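Local coordinates for protein peptidase S8 and S53, subtilisin, kexin, sedolisin (Mycobacterium smegmatis, PDB 4KG7) that probably cleaves proteins as a subtilisin-like serine endopeptidase (mycosin) of the ESX-3 type VII secretion system at the mycobacterial cell membrane, at residues R241-S250 / T275-I283. Sequence-based numbering, arbitrary orientation.
Sequences RNWNGVTSVS and TMAGPWVGI
The guanidinium of Arg241 meets the backbone carbonyl of Val281 with NH1 and NH2 both hydrogen-bonded to the one oxygen. Its NH2 lies 2.9 Å from Val281 O, in the carbonyl plane and on a lone pair. The bond from NH1 is longer and more bent. Val281 O sits at the edge of the guanidinium. Pro279 O lies over one guanidinium face, 3.0 Å from Arg241 CZ, where the N-H groups point past it and no hydrogen bond forms. A bend at chi3 (55°) carries the arginine chain over this carbonyl. Arg241 O accepts a hydrogen bond from Asn361 ND2.

The Pro279 ring lies against one face of Trp243. Pro279 CB stands 3.5 Å from the centroid of the Trp243 five-membered ring, almost straight above it, a CH-pi contact. Val246 CG2 meets Pro279 CD at 3.6 Å. Trp280 turns its edge to the face of Trp243 in an offset edge-to-face pair, planes at 71°. With chi1 at 43°, the Trp280 indole folds back over Gly278 CA and Pro279 CD. Its far edge reaches strand 248-251, where CH2 lies 3.5 Å from Ser248 O. Extended Met276 brings CE to the same oxygen, which also accepts from Asn230 ND2. Ser250 CB packs on Trp280 CZ2, while Ser250 OG hydrogen-bonds to Ala214 O.

The contact joins strand 248-251, paired antiparallel with 182-185, and its preceding loop to Met276 and the type I turn Gly278-Val281, by outermost strand 281-286 of the parallel sheet of a subtilisin fold. The Ser250 side chain is about 11 Å from that of Ser319, the predicted charge-relay serine.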
ATOM      1  N   ARG A 241      13.889   5.079 -18.102  1.00 12.74           N
ATOM      2  CA  ARG A 241      12.838   4.196 -17.563  1.00 12.08           C
ATOM      3  C   ARG A 241      11.603   4.103 -18.424  1.00 11.68           C
ATOM      4  O   ARG A 241      10.681   3.351 -18.100  1.00 11.01           O
ATOM      5  CB  ARG A 241      12.484   4.590 -16.154  1.00 12.07           C
ATOM      6  CG  ARG A 241      13.745   4.595 -15.303  1.00 12.65           C
ATOM      7  CD  ARG A 241      13.491   4.361 -13.863  1.00 12.57           C
ATOM      8  NE  ARG A 241      12.745   3.133 -13.611  1.00 12.24           N
ATOM      9  CZ  ARG A 241      12.353   2.777 -12.400  1.00 11.59           C
ATOM     10  NH1 ARG A 241      12.704   3.511 -11.343  1.00 11.88           N
ATOM     11  NH2 ARG A 241      11.636   1.681 -12.245  1.00 11.20           N
ATOM     12  N   ASN A 242      11.594   4.849 -19.520  1.00 11.91           N
ATOM     13  CA  ASN A 242      10.513   4.773 -20.497  1.00 11.90           C
ATOM     14  C   ASN A 242       9.182   5.298 -19.970  1.00 11.60           C
ATOM     15  O   ASN A 242       8.142   4.681 -20.146  1.00 11.33           O
ATOM     16  CB  ASN A 242      10.350   3.348 -21.046  1.00 11.97           C
ATOM     17  CG  ASN A 242       9.620   3.330 -22.379  1.00 12.52           C
ATOM     18  OD1 ASN A 242       9.319   4.390 -22.943  1.00 12.83           O
ATOM     19  ND2 ASN A 242       9.312   2.134 -22.883  1.00 12.71           N
ATOM     20  N   TRP A 243       9.223   6.478 -19.367  1.00 11.56           N
ATOM     21  CA  TRP A 243       8.018   7.246 -19.092  1.00 11.58           C
ATOM     22  C   TRP A 243       7.254   7.523 -20.380  1.00 12.56           C
ATOM     23  O   TRP A 243       6.037   7.534 -20.373  1.00 12.35           O
ATOM     24  CB  TRP A 243       8.349   8.576 -18.398  1.00 11.55           C
ATOM     25  CG  TRP A 243       8.716   8.426 -16.954  1.00 10.92           C
ATOM     26  CD1 TRP A 243       9.958   8.168 -16.443  1.00 10.89           C
ATOM     27  CD2 TRP A 243       7.839   8.536 -15.819  1.00 10.53           C
ATOM     28  NE1 TRP A 243       9.906   8.095 -15.088  1.00 10.51           N
ATOM     29  CE2 TRP A 243       8.626   8.329 -14.667  1.00 10.28           C
ATOM     30  CE3 TRP A 243       6.475   8.801 -15.665  1.00 10.49           C
ATOM     31  CZ2 TRP A 243       8.091   8.375 -13.360  1.00  9.93           C
ATOM     32  CZ3 TRP A 243       5.943   8.840 -14.349  1.00 10.08           C
ATOM     33  CH2 TRP A 243       6.750   8.629 -13.237  1.00  9.78           C
ATOM     34  N   ASN A 244       7.978   7.776 -21.470  1.00 13.80           N
ATOM     35  CA  ASN A 244       7.342   8.189 -22.741  1.00 15.04           C
ATOM     36  C   ASN A 244       6.382   7.116 -23.254  1.00 14.70           C
ATOM     37  O   ASN A 244       5.365   7.422 -23.893  1.00 15.96           O
ATOM     38  CB  ASN A 244       8.392   8.448 -23.823  1.00 16.37           C
ATOM     39  CG  ASN A 244       9.221   9.698 -23.571  1.00 17.40           C
ATOM     40  OD1 ASN A 244       8.952  10.491 -22.663  1.00 18.75           O
ATOM     41  ND2 ASN A 244      10.251   9.864 -24.369  1.00 18.91           N
ATOM     42  N   GLY A 245       6.715   5.862 -22.988  1.00 13.77           N
ATOM     43  CA  GLY A 245       5.937   4.732 -23.462  1.00 13.36           C
ATOM     44  C   GLY A 245       4.758   4.344 -22.596  1.00 12.62           C
ATOM     45  O   GLY A 245       4.033   3.427 -22.937  1.00 12.60           O
ATOM     46  N   VAL A 246       4.539   5.025 -21.476  1.00 11.93           N
ATOM     47  CA  VAL A 246       3.472   4.617 -20.554  1.00 11.40           C
ATOM     48  C   VAL A 246       2.102   4.677 -21.215  1.00 11.73           C
ATOM     49  O   VAL A 246       1.772   5.673 -21.860  1.00 12.40           O
ATOM     50  CB  VAL A 246       3.482   5.486 -19.287  1.00 10.98           C
ATOM     51  CG1 VAL A 246       2.217   5.294 -18.471  1.00 10.72           C
ATOM     52  CG2 VAL A 246       4.698   5.099 -18.461  1.00 10.54           C
ATOM     53  N   THR A 247       1.328   3.600 -21.056  1.00 11.53           N
ATOM     54  CA  THR A 247      -0.048   3.538 -21.533  1.00 11.84           C
ATOM     55  C   THR A 247      -1.057   3.442 -20.384  1.00 11.33           C
ATOM     56  O   THR A 247      -2.239   3.733 -20.597  1.00 11.59           O
ATOM     57  CB  THR A 247      -0.263   2.334 -22.467  1.00 12.38           C
ATOM     58  OG1 THR A 247      -0.008   1.103 -21.757  1.00 12.44           O
ATOM     59  CG2 THR A 247       0.612   2.410 -23.682  1.00 12.98           C
ATOM     60  N   SER A 248      -0.601   2.996 -19.204  1.00 10.55           N
ATOM     61  CA  SER A 248      -1.484   2.769 -18.061  1.00 10.17           C
ATOM     62  C   SER A 248      -0.833   3.390 -16.846  1.00  9.77           C
ATOM     63  O   SER A 248       0.264   2.976 -16.458  1.00  9.56           O
ATOM     64  CB  SER A 248      -1.635   1.265 -17.850  1.00  9.93           C
ATOM     65  OG  SER A 248      -2.499   0.950 -16.775  1.00  9.72           O
ATOM     66  N   VAL A 249      -1.489   4.398 -16.295  1.00  9.70           N
ATOM     67  CA  VAL A 249      -0.953   5.187 -15.178  1.00  9.41           C
ATOM     68  C   VAL A 249      -1.437   4.604 -13.865  1.00  8.99           C
ATOM     69  O   VAL A 249      -2.633   4.501 -13.648  1.00  9.71           O
ATOM     70  CB  VAL A 249      -1.381   6.657 -15.279  1.00  9.70           C
ATOM     71  CG1 VAL A 249      -0.929   7.464 -14.072  1.00  9.42           C
ATOM     72  CG2 VAL A 249      -0.826   7.274 -16.562  1.00 10.35           C
ATOM     73  N   SER A 250      -0.497   4.237 -13.008  1.00  8.40           N
ATOM     74  CA  SER A 250      -0.831   3.710 -11.690  1.00  7.96           C
ATOM     75  C   SER A 250      -0.776   4.836 -10.660  1.00  7.70           C
ATOM     76  O   SER A 250       0.235   5.513 -10.535  1.00  7.71           O
ATOM     77  CB  SER A 250       0.153   2.621 -11.308  1.00  7.69           C
ATOM     78  OG  SER A 250      -0.100   2.128 -10.008  1.00  7.38           O
ATOM     79  N   THR A 275       2.837  -8.537 -11.396  1.00  7.00           N
ATOM     80  CA  THR A 275       3.236  -7.206 -10.927  1.00  6.68           C
ATOM     81  C   THR A 275       3.227  -6.218 -12.093  1.00  6.93           C
ATOM     82  O   THR A 275       3.765  -6.520 -13.164  1.00  7.24           O
ATOM     83  CB  THR A 275       4.539  -7.240 -10.102  1.00  6.46           C
ATOM     84  OG1 THR A 275       4.565  -6.137  -9.174  1.00  6.18           O
ATOM     85  CG2 THR A 275       5.769  -7.221 -10.965  1.00  6.69           C
ATOM     86  N   MET A 276       2.633  -5.046 -11.887  1.00  6.81           N
ATOM     87  CA  MET A 276       2.463  -4.085 -12.999  1.00  7.19           C
ATOM     88  C   MET A 276       3.753  -3.321 -13.255  1.00  7.09           C
ATOM     89  O   MET A 276       4.213  -2.587 -12.372  1.00  6.76           O
ATOM     90  CB  MET A 276       1.367  -3.093 -12.674  1.00  7.51           C
ATOM     91  CG  MET A 276       1.095  -2.103 -13.795  1.00  8.14           C
ATOM     92  SD  MET A 276      -0.206  -0.971 -13.286  1.00  8.78           S
ATOM     93  CE  MET A 276       0.026   0.330 -14.478  1.00  8.80           C
ATOM     94  N   ALA A 277       4.276  -3.385 -14.470  1.00  7.24           N
ATOM     95  CA  ALA A 277       5.501  -2.671 -14.808  1.00  7.35           C
ATOM     96  C   ALA A 277       5.215  -1.197 -14.995  1.00  7.32           C
ATOM     97  O   ALA A 277       4.246  -0.827 -15.637  1.00  7.50           O
ATOM     98  CB  ALA A 277       6.093  -3.200 -16.087  1.00  7.79           C
ATOM     99  N   GLY A 278       6.086  -0.359 -14.452  1.00  7.18           N
ATOM    100  CA  GLY A 278       6.018   1.066 -14.725  1.00  7.21           C
ATOM    101  C   GLY A 278       7.325   1.729 -14.343  1.00  7.15           C
ATOM    102  O   GLY A 278       8.080   1.191 -13.519  1.00  6.95           O
ATOM    103  N   PRO A 279       7.568   2.932 -14.868  1.00  7.30           N
ATOM    104  CA  PRO A 279       8.845   3.658 -14.666  1.00  7.40           C
ATOM    105  C   PRO A 279       9.004   4.242 -13.272  1.00  7.03           C
ATOM    106  O   PRO A 279      10.084   4.724 -12.942  1.00  7.30           O
ATOM    107  CB  PRO A 279       8.771   4.776 -15.707  1.00  7.85           C
ATOM    108  CG  PRO A 279       7.319   5.034 -15.834  1.00  7.80           C
ATOM    109  CD  PRO A 279       6.667   3.675 -15.770  1.00  7.56           C
ATOM    110  N   TRP A 280       7.948   4.159 -12.472  1.00  6.59           N
ATOM    111  CA  TRP A 280       7.895   4.682 -11.106  1.00  6.27           C
ATOM    112  C   TRP A 280       8.274   3.654 -10.047  1.00  6.02           C
ATOM    113  O   TRP A 280       8.499   4.018  -8.899  1.00  6.03           O
ATOM    114  CB  TRP A 280       6.477   5.237 -10.821  1.00  6.07           C
ATOM    115  CG  TRP A 280       5.432   4.345 -11.327  1.00  5.96           C
ATOM    116  CD1 TRP A 280       5.060   3.127 -10.829  1.00  5.72           C
ATOM    117  CD2 TRP A 280       4.666   4.548 -12.518  1.00  6.19           C
ATOM    118  NE1 TRP A 280       4.091   2.565 -11.640  1.00  5.77           N
ATOM    119  CE2 TRP A 280       3.838   3.414 -12.686  1.00  6.09           C
ATOM    120  CE3 TRP A 280       4.583   5.577 -13.443  1.00  6.56           C
ATOM    121  CZ2 TRP A 280       2.933   3.303 -13.746  1.00  6.38           C
ATOM    122  CZ3 TRP A 280       3.691   5.451 -14.506  1.00  6.84           C
ATOM    123  CH2 TRP A 280       2.893   4.323 -14.656  1.00  6.74           C
ATOM    124  N   VAL A 281       8.311   2.366 -10.411  1.00  5.89           N
ATOM    125  CA  VAL A 281       8.501   1.292  -9.408  1.00  5.60           C
ATOM    126  C   VAL A 281       9.887   1.434  -8.783  1.00  5.70           C
ATOM    127  O   VAL A 281      10.897   1.525  -9.494  1.00  6.03           O
ATOM    128  CB  VAL A 281       8.294  -0.116  -9.964  1.00  5.60           C
ATOM    129  CG1 VAL A 281       8.489  -1.137  -8.850  1.00  5.42           C
ATOM    130  CG2 VAL A 281       6.886  -0.240 -10.537  1.00  5.54           C
ATOM    131  N   GLY A 282       9.928   1.475  -7.442  1.00  5.52           N
ATOM    132  CA  GLY A 282      11.157   1.742  -6.700  1.00  5.66           C
ATOM    133  C   GLY A 282      11.739   0.598  -5.883  1.00  5.65           C
ATOM    134  O   GLY A 282      12.935   0.578  -5.575  1.00  5.99           O
ATOM    135  N   ILE A 283      10.913  -0.386  -5.556  1.00  5.46           N
ATOM    136  CA  ILE A 283      11.335  -1.434  -4.635  1.00  5.48           C
ATOM    137  C   ILE A 283      10.296  -2.537  -4.751  1.00  5.38           C
ATOM    138  O   ILE A 283       9.263  -2.359  -5.411  1.00  5.33           O
ATOM    139  CB  ILE A 283      11.430  -0.864  -3.192  1.00  5.36           C
ATOM    140  CG1 ILE A 283      12.301  -1.741  -2.259  1.00  5.57           C
ATOM    141  CG2 ILE A 283      10.062  -0.631  -2.622  1.00  5.10           C
ATOM    142  CD1 ILE A 283      12.680  -1.022  -0.989  1.00  5.64           C
TER